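Pab-dependent poly(a)-specific ribonuclease subunit PAN2 (Neurospora crassa, PDB 4CZW) shortens the poly(A) tails of mRNA as the exonuclease subunit of the PAN2-PAN3 deadenylation complex, here caught as its ubiquitin-protease-like and nuclease domains. Local coordinates at residues 161-166 against 392-397; 229-234 against 265-270; 292-297 against 301-306. One frame throughout, in Å; residues are numbered along the deposited sequence.

Contact 1 (161-166 against 392-397); sequences RTLFKL and FQVKAA
L163, the last residue of helix 158-163 to keep helical backbone angles, meets the turn that follows strand 385-394, touching V394, A396 and A397. Across the contact the interactions are wholly apolar, and they bury 135 Å² in total. CD1 of L163 sits against CB of A396 at 3.7 Å, reaches that alanine's carbonyl carbon as well and also borders A397, while CD2 of L163 adds CB of A397 at 4.0 Å. A looser approach, 4.3 Å from L163 CD2 to V394 CG2, extends the patch to the end of the strand. The leucine side chain leaves the helix with CG anti to the backbone N (chi1 173°), which carries its forked end out to the small alanines.

No hydrogen bond crosses between the two segments; backbone bonds inside each one shape its turn. Residues 161-166 close the helix with a Schellman motif: L166 N binds R161 O at 2.8 Å, K165 N makes a weak bond to T162 O, and K165 takes the positive phi (54°). On the other side, A397 N donates to V394 O at 2.9 Å, closing the turn in which A396 directs CB toward the helix end.

The pair lies in the ubiquitin-protease-like domain. L62 of helix 61-71 also touches L163, V394 and A397, while F164, next along the chain, packs on L175 and L179 of helix 172-180. Strand 385-394 lies between strands 266-270 and 321-334 in the sheet, and the contact joins the end of helix 158-163 to the turn just past that inner strand.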
# COMPACT_ATOMS: atom_id res chain seq x y z
N ARG A 161 -3.43 -4.70 22.16
CA ARG A 161 -3.75 -5.10 23.52
C ARG A 161 -2.73 -4.50 24.50
O ARG A 161 -3.10 -4.01 25.57
CB ARG A 161 -3.77 -6.62 23.65
CG ARG A 161 -4.27 -7.12 25.00
CD ARG A 161 -3.96 -8.59 25.19
NE ARG A 161 -2.52 -8.83 25.24
CZ ARG A 161 -1.78 -8.74 26.35
NH1 ARG A 161 -2.35 -8.40 27.50
NH2 ARG A 161 -0.48 -8.97 26.30
N THR A 162 -1.46 -4.56 24.12
CA THR A 162 -0.39 -3.98 24.92
C THR A 162 -0.49 -2.46 24.94
O THR A 162 -0.32 -1.83 25.98
CB THR A 162 1.00 -4.40 24.39
OG1 THR A 162 1.11 -5.83 24.43
CG2 THR A 162 2.10 -3.79 25.24
N LEU A 163 -0.77 -1.88 23.77
CA LEU A 163 -0.91 -0.44 23.63
C LEU A 163 -2.02 0.11 24.51
O LEU A 163 -1.83 1.09 25.24
CB LEU A 163 -1.16 -0.07 22.17
CG LEU A 163 -1.49 1.40 21.89
CD1 LEU A 163 -0.32 2.30 22.23
CD2 LEU A 163 -1.91 1.59 20.43
N PHE A 164 -3.19 -0.52 24.44
CA PHE A 164 -4.35 -0.07 25.20
C PHE A 164 -4.37 -0.66 26.60
O PHE A 164 -5.33 -0.48 27.35
CB PHE A 164 -5.64 -0.43 24.45
CG PHE A 164 -5.75 0.22 23.10
CD1 PHE A 164 -5.27 1.50 22.89
CD2 PHE A 164 -6.33 -0.46 22.04
CE1 PHE A 164 -5.37 2.10 21.64
CE2 PHE A 164 -6.43 0.13 20.79
CZ PHE A 164 -5.95 1.41 20.60
N LYS A 165 -3.29 -1.36 26.95
CA LYS A 165 -3.09 -1.94 28.28
C LYS A 165 -4.25 -2.83 28.71
O LYS A 165 -4.64 -2.83 29.88
CB LYS A 165 -2.87 -0.83 29.31
CG LYS A 165 -1.57 -0.06 29.10
CD LYS A 165 -1.41 1.05 30.12
CE LYS A 165 -0.10 1.79 29.91
NZ LYS A 165 0.06 2.93 30.85
N LEU A 166 -4.80 -3.58 27.76
CA LEU A 166 -5.87 -4.52 28.05
C LEU A 166 -5.30 -5.80 28.65
O LEU A 166 -4.14 -6.14 28.41
CB LEU A 166 -6.66 -4.84 26.78
CG LEU A 166 -7.24 -3.64 26.02
CD1 LEU A 166 -7.66 -4.05 24.62
CD2 LEU A 166 -8.41 -3.04 26.78
N PHE A 392 -2.31 12.02 12.31
CA PHE A 392 -1.79 11.88 13.67
C PHE A 392 -2.02 10.47 14.18
O PHE A 392 -2.99 9.81 13.79
CB PHE A 392 -2.44 12.89 14.62
CG PHE A 392 -1.93 14.29 14.48
CD1 PHE A 392 -0.81 14.71 15.18
CD2 PHE A 392 -2.58 15.20 13.66
CE1 PHE A 392 -0.34 16.00 15.06
CE2 PHE A 392 -2.11 16.50 13.54
CZ PHE A 392 -0.99 16.90 14.24
N GLN A 393 -1.14 10.00 15.05
CA GLN A 393 -1.37 8.76 15.79
C GLN A 393 -0.90 8.95 17.22
O GLN A 393 -0.10 9.84 17.50
CB GLN A 393 -0.66 7.58 15.13
CG GLN A 393 0.79 7.41 15.55
CD GLN A 393 1.29 5.99 15.33
OE1 GLN A 393 0.61 5.17 14.71
NE2 GLN A 393 2.48 5.70 15.84
N VAL A 394 -1.41 8.12 18.13
CA VAL A 394 -1.04 8.22 19.53
C VAL A 394 0.46 7.98 19.70
O VAL A 394 1.02 7.05 19.12
CB VAL A 394 -1.84 7.22 20.40
CG1 VAL A 394 -3.29 7.67 20.51
CG2 VAL A 394 -1.77 5.82 19.83
N LYS A 395 1.10 8.84 20.49
CA LYS A 395 2.56 8.80 20.65
C LYS A 395 3.03 7.50 21.29
O LYS A 395 4.16 7.07 21.07
CB LYS A 395 3.02 10.00 21.49
CG LYS A 395 4.53 10.15 21.57
CD LYS A 395 4.92 11.39 22.37
CE LYS A 395 6.43 11.56 22.42
NZ LYS A 395 6.82 12.80 23.14
N ALA A 396 2.15 6.87 22.06
CA ALA A 396 2.47 5.60 22.70
C ALA A 396 2.64 4.48 21.68
O ALA A 396 3.24 3.45 21.98
CB ALA A 396 1.38 5.24 23.71
N ALA A 397 2.12 4.70 20.48
CA ALA A 397 2.19 3.70 19.42
C ALA A 397 3.43 3.88 18.55
O ALA A 397 3.69 3.07 17.66
CB ALA A 397 0.94 3.74 18.56

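Contact 2 (229-234 against 265-270); sequences QVLKAG and AVLALC
L231 reaches from helix 227-235 to two leucines of strand 266-270, L267 and L269, and it is the one helix residue in 229-234 that touches this strand. The close part is the meeting with L269. CD1 of L231 lies 3.7 Å from CD1 of L269 and equally near its CD2, so a single methyl nests against both branches of the fork, and the two side chains cross at about a right angle. The torsions account for this: a chi1 of 174° swings the L231 fork away from its own N, to the side of the carbonyl carbon, bringing the end of the side chain nearer the strand than its first bond would suggest, while L269 holds CG anti to the carbonyl carbon (chi1 -59°). The second branch is less snug, with L231 CD2 at 4.3 Å from L267 CD2. All three leucines are buried, although the segments hide only 105 Å² from each other.

The polar side of the helix differs. Q229 is exposed, and K232, partly exposed, directs NZ to a salt bridge with E236 and to the carbonyl oxygen of V301.

No hydrogen bond joins 229-234 to 265-270. The chemistry is that of a helix laid by its apolar side against a sheet inside the ubiquitin-protease-like domain, where I292 and I294 of strand 291-297 also touch L231; cohesion here rests on how methyl groups fit, with no directional polar bond setting the register.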
# COMPACT_ATOMS: atom_id res chain seq x y z
N GLN A 229 -7.34 24.85 18.12
CA GLN A 229 -8.69 25.42 18.08
C GLN A 229 -9.44 24.96 16.83
O GLN A 229 -10.65 24.70 16.89
CB GLN A 229 -8.62 26.95 18.12
CG GLN A 229 -8.12 27.51 19.44
CD GLN A 229 -7.78 28.99 19.35
OE1 GLN A 229 -7.66 29.54 18.26
NE2 GLN A 229 -7.63 29.63 20.51
N VAL A 230 -8.73 24.87 15.71
CA VAL A 230 -9.33 24.43 14.46
C VAL A 230 -9.71 22.95 14.53
O VAL A 230 -10.76 22.54 14.04
CB VAL A 230 -8.37 24.67 13.27
CG1 VAL A 230 -8.92 24.04 12.00
CG2 VAL A 230 -8.13 26.16 13.08
N LEU A 231 -8.85 22.16 15.17
CA LEU A 231 -9.11 20.74 15.37
C LEU A 231 -10.33 20.53 16.27
O LEU A 231 -11.19 19.70 15.99
CB LEU A 231 -7.89 20.04 15.97
CG LEU A 231 -8.07 18.58 16.36
CD1 LEU A 231 -8.51 17.75 15.17
CD2 LEU A 231 -6.79 18.02 16.96
N LYS A 232 -10.38 21.29 17.36
CA LYS A 232 -11.49 21.21 18.31
C LYS A 232 -12.82 21.58 17.64
O LYS A 232 -13.84 20.93 17.86
CB LYS A 232 -11.24 22.13 19.51
CG LYS A 232 -12.44 22.30 20.42
CD LYS A 232 -12.13 23.22 21.59
CE LYS A 232 -13.36 23.45 22.45
NZ LYS A 232 -13.94 22.17 22.95
N ALA A 233 -12.78 22.62 16.82
CA ALA A 233 -13.98 23.09 16.12
C ALA A 233 -14.46 22.06 15.10
O ALA A 233 -15.65 21.96 14.82
CB ALA A 233 -13.70 24.42 15.44
N GLY A 234 -13.52 21.30 14.55
CA GLY A 234 -13.85 20.28 13.56
C GLY A 234 -14.50 19.06 14.17
O GLY A 234 -15.49 18.55 13.64
N ALA A 265 -7.31 6.10 17.81
CA ALA A 265 -5.87 5.98 18.00
C ALA A 265 -5.13 6.54 16.79
O ALA A 265 -4.04 7.10 16.91
CB ALA A 265 -5.47 4.53 18.24
N VAL A 266 -5.74 6.39 15.62
CA VAL A 266 -5.23 6.99 14.39
C VAL A 266 -6.12 8.16 13.99
O VAL A 266 -7.30 7.98 13.69
CB VAL A 266 -5.16 5.98 13.24
CG1 VAL A 266 -4.74 6.66 11.95
CG2 VAL A 266 -4.21 4.85 13.59
N LEU A 267 -5.56 9.36 13.99
CA LEU A 267 -6.34 10.57 13.75
C LEU A 267 -6.08 11.15 12.36
O LEU A 267 -5.14 11.91 12.16
CB LEU A 267 -6.03 11.62 14.82
CG LEU A 267 -6.91 12.88 14.82
CD1 LEU A 267 -8.37 12.51 15.07
CD2 LEU A 267 -6.42 13.87 15.87
N ALA A 268 -6.94 10.79 11.40
CA ALA A 268 -6.85 11.33 10.05
C ALA A 268 -7.68 12.61 9.94
O ALA A 268 -8.83 12.65 10.38
CB ALA A 268 -7.33 10.30 9.03
N LEU A 269 -7.09 13.65 9.36
CA LEU A 269 -7.73 14.96 9.31
C LEU A 269 -7.73 15.57 7.91
O LEU A 269 -6.69 15.64 7.25
CB LEU A 269 -7.05 15.92 10.28
CG LEU A 269 -7.04 15.51 11.76
CD1 LEU A 269 -6.22 16.50 12.57
CD2 LEU A 269 -8.45 15.41 12.30
N CYS A 270 -8.90 16.00 7.45
CA CYS A 270 -9.01 16.74 6.20
C CYS A 270 -9.00 18.24 6.47
O CYS A 270 -9.79 18.73 7.28
CB CYS A 270 -10.28 16.34 5.44
SG CYS A 270 -10.25 14.67 4.76

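Contact 3 (292-297 against 301-306); sequences IGIIVD and VYCYEG
Strands 292-297 and 301-305 run antiparallel, their axes at 161° and 4.4 Å apart at closest approach, as the two arms of a β-hairpin in the ubiquitin-protease-like domain. Two hydrogen-bonded pairs fasten them: G293 and Y304 exchange bonds, Y304 N to G293 O being 2.8 Å, and I295 and Y302 do likewise, with Y302 N to I295 O at 2.7 Å.

I292, I294, V296, V301 and C303 share one face of the hairpin. There CG2 of I294 meets CG1 of V301 at 3.6 Å, and SG of C303 lies alongside CB of I292 and CG1 of I294. This face turns to helix 227-235, whose L235 touches V301.

The other face carries I295, Y302 and Y304. The Y302 ring receives CB of D297 at its edge, 4.1 Å from CE2, and makes a cation-pi contact with K232. Replacing Y302 by an alanine would probably leave the K232 ammonium without its aromatic partner and open a gap beside D297 CB. Y304, stacked on H312, is met by I295, whose CG1 stands anti to the carbonyl carbon (chi1 -49°); I295 CD1 comes up at the edge of the Y304 ring, 3.5 Å from CE2.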
# COMPACT_ATOMS: atom_id res chain seq x y z
N ILE A 292 0.39 17.07 19.54
CA ILE A 292 -0.80 17.63 20.16
C ILE A 292 -1.31 16.74 21.29
O ILE A 292 -1.03 15.54 21.32
CB ILE A 292 -1.94 17.82 19.14
CG1 ILE A 292 -2.30 16.49 18.47
CG2 ILE A 292 -1.56 18.85 18.09
CD1 ILE A 292 -3.43 16.59 17.47
N GLY A 293 -2.05 17.34 22.22
CA GLY A 293 -2.67 16.60 23.30
C GLY A 293 -4.16 16.88 23.33
O GLY A 293 -4.57 18.04 23.28
N ILE A 294 -4.97 15.83 23.40
CA ILE A 294 -6.42 15.99 23.35
C ILE A 294 -7.11 15.47 24.61
O ILE A 294 -6.84 14.37 25.08
CB ILE A 294 -7.01 15.27 22.11
CG1 ILE A 294 -6.35 15.78 20.83
CG2 ILE A 294 -8.51 15.46 22.05
CD1 ILE A 294 -6.89 15.15 19.57
N ILE A 295 -8.01 16.29 25.15
CA ILE A 295 -8.79 15.93 26.33
C ILE A 295 -10.26 15.73 25.99
O ILE A 295 -10.90 16.62 25.45
CB ILE A 295 -8.69 17.01 27.44
CG1 ILE A 295 -7.24 17.42 27.69
CG2 ILE A 295 -9.34 16.51 28.72
CD1 ILE A 295 -7.02 18.08 29.03
N VAL A 296 -10.79 14.55 26.31
CA VAL A 296 -12.22 14.30 26.14
C VAL A 296 -12.93 14.31 27.49
O VAL A 296 -12.75 13.41 28.30
CB VAL A 296 -12.50 12.95 25.44
CG1 VAL A 296 -14.00 12.69 25.37
CG2 VAL A 296 -11.88 12.94 24.05
N ASP A 297 -13.72 15.35 27.73
CA ASP A 297 -14.40 15.51 29.01
C ASP A 297 -15.85 15.95 28.85
O ASP A 297 -16.13 17.05 28.36
CB ASP A 297 -13.65 16.52 29.89
CG ASP A 297 -14.26 16.66 31.27
OD1 ASP A 297 -14.82 15.67 31.78
OD2 ASP A 297 -14.17 17.76 31.85
N VAL A 301 -14.26 18.25 23.60
CA VAL A 301 -12.88 17.94 23.24
C VAL A 301 -11.99 19.17 23.41
O VAL A 301 -12.33 20.26 22.95
CB VAL A 301 -12.79 17.43 21.79
CG1 VAL A 301 -11.37 17.56 21.26
CG2 VAL A 301 -13.27 15.99 21.70
N TYR A 302 -10.86 18.99 24.09
CA TYR A 302 -9.92 20.08 24.31
C TYR A 302 -8.53 19.71 23.79
O TYR A 302 -7.95 18.71 24.21
CB TYR A 302 -9.86 20.43 25.80
CG TYR A 302 -11.21 20.68 26.41
CD1 TYR A 302 -11.81 21.94 26.35
CD2 TYR A 302 -11.91 19.66 27.05
CE1 TYR A 302 -13.05 22.17 26.91
CE2 TYR A 302 -13.15 19.88 27.61
CZ TYR A 302 -13.72 21.14 27.54
OH TYR A 302 -14.95 21.37 28.10
N CYS A 303 -8.01 20.52 22.88
CA CYS A 303 -6.72 20.24 22.26
C CYS A 303 -5.67 21.27 22.66
O CYS A 303 -5.96 22.47 22.76
CB CYS A 303 -6.85 20.18 20.74
SG CYS A 303 -5.34 19.70 19.87
N TYR A 304 -4.44 20.81 22.88
CA TYR A 304 -3.35 21.70 23.28
C TYR A 304 -2.09 21.44 22.47
O TYR A 304 -1.87 20.33 21.98
CB TYR A 304 -3.06 21.55 24.77
CG TYR A 304 -4.28 21.71 25.65
CD1 TYR A 304 -4.74 22.97 26.00
CD2 TYR A 304 -4.96 20.60 26.13
CE1 TYR A 304 -5.86 23.13 26.80
CE2 TYR A 304 -6.08 20.75 26.94
CZ TYR A 304 -6.52 22.01 27.27
OH TYR A 304 -7.63 22.16 28.07
N GLU A 305 -1.26 22.47 22.33
CA GLU A 305 -0.03 22.36 21.56
C GLU A 305 1.06 23.27 22.12
O GLU A 305 0.77 24.18 22.90
CB GLU A 305 -0.29 22.71 20.09
CG GLU A 305 -0.67 24.16 19.86
CD GLU A 305 -1.04 24.45 18.42
OE1 GLU A 305 -2.07 23.91 17.95
OE2 GLU A 305 -0.30 25.21 17.75
N GLY A 306 2.30 23.02 21.73
CA GLY A 306 3.42 23.85 22.14
C GLY A 306 3.67 23.82 23.64
O GLY A 306 3.54 22.78 24.28

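All three contacts belong to the ubiquitin-protease-like domain and reach one mixed sheet. Contacts 2 and 3 are the nearest pair, their centres about 10 Å apart: CD2 of L231 also lies 3.7 Å from C303 SG, so one leucine serves strand 266-270 and the hairpin together. Contact 1 is about 18 Å from contact 2 and 17 Å from contact 3, centre to centre. A probable backbone bond, F392 O to L267 N at 2.6 Å, ties it to contact 2, and F392 also packs on I292. The predicted catalytic metal ligands, D445, E447, D554 and D607, belong to the exonuclease domain; both zinc sites lie in the ubiquitin-protease-like part, and all are away from these contacts.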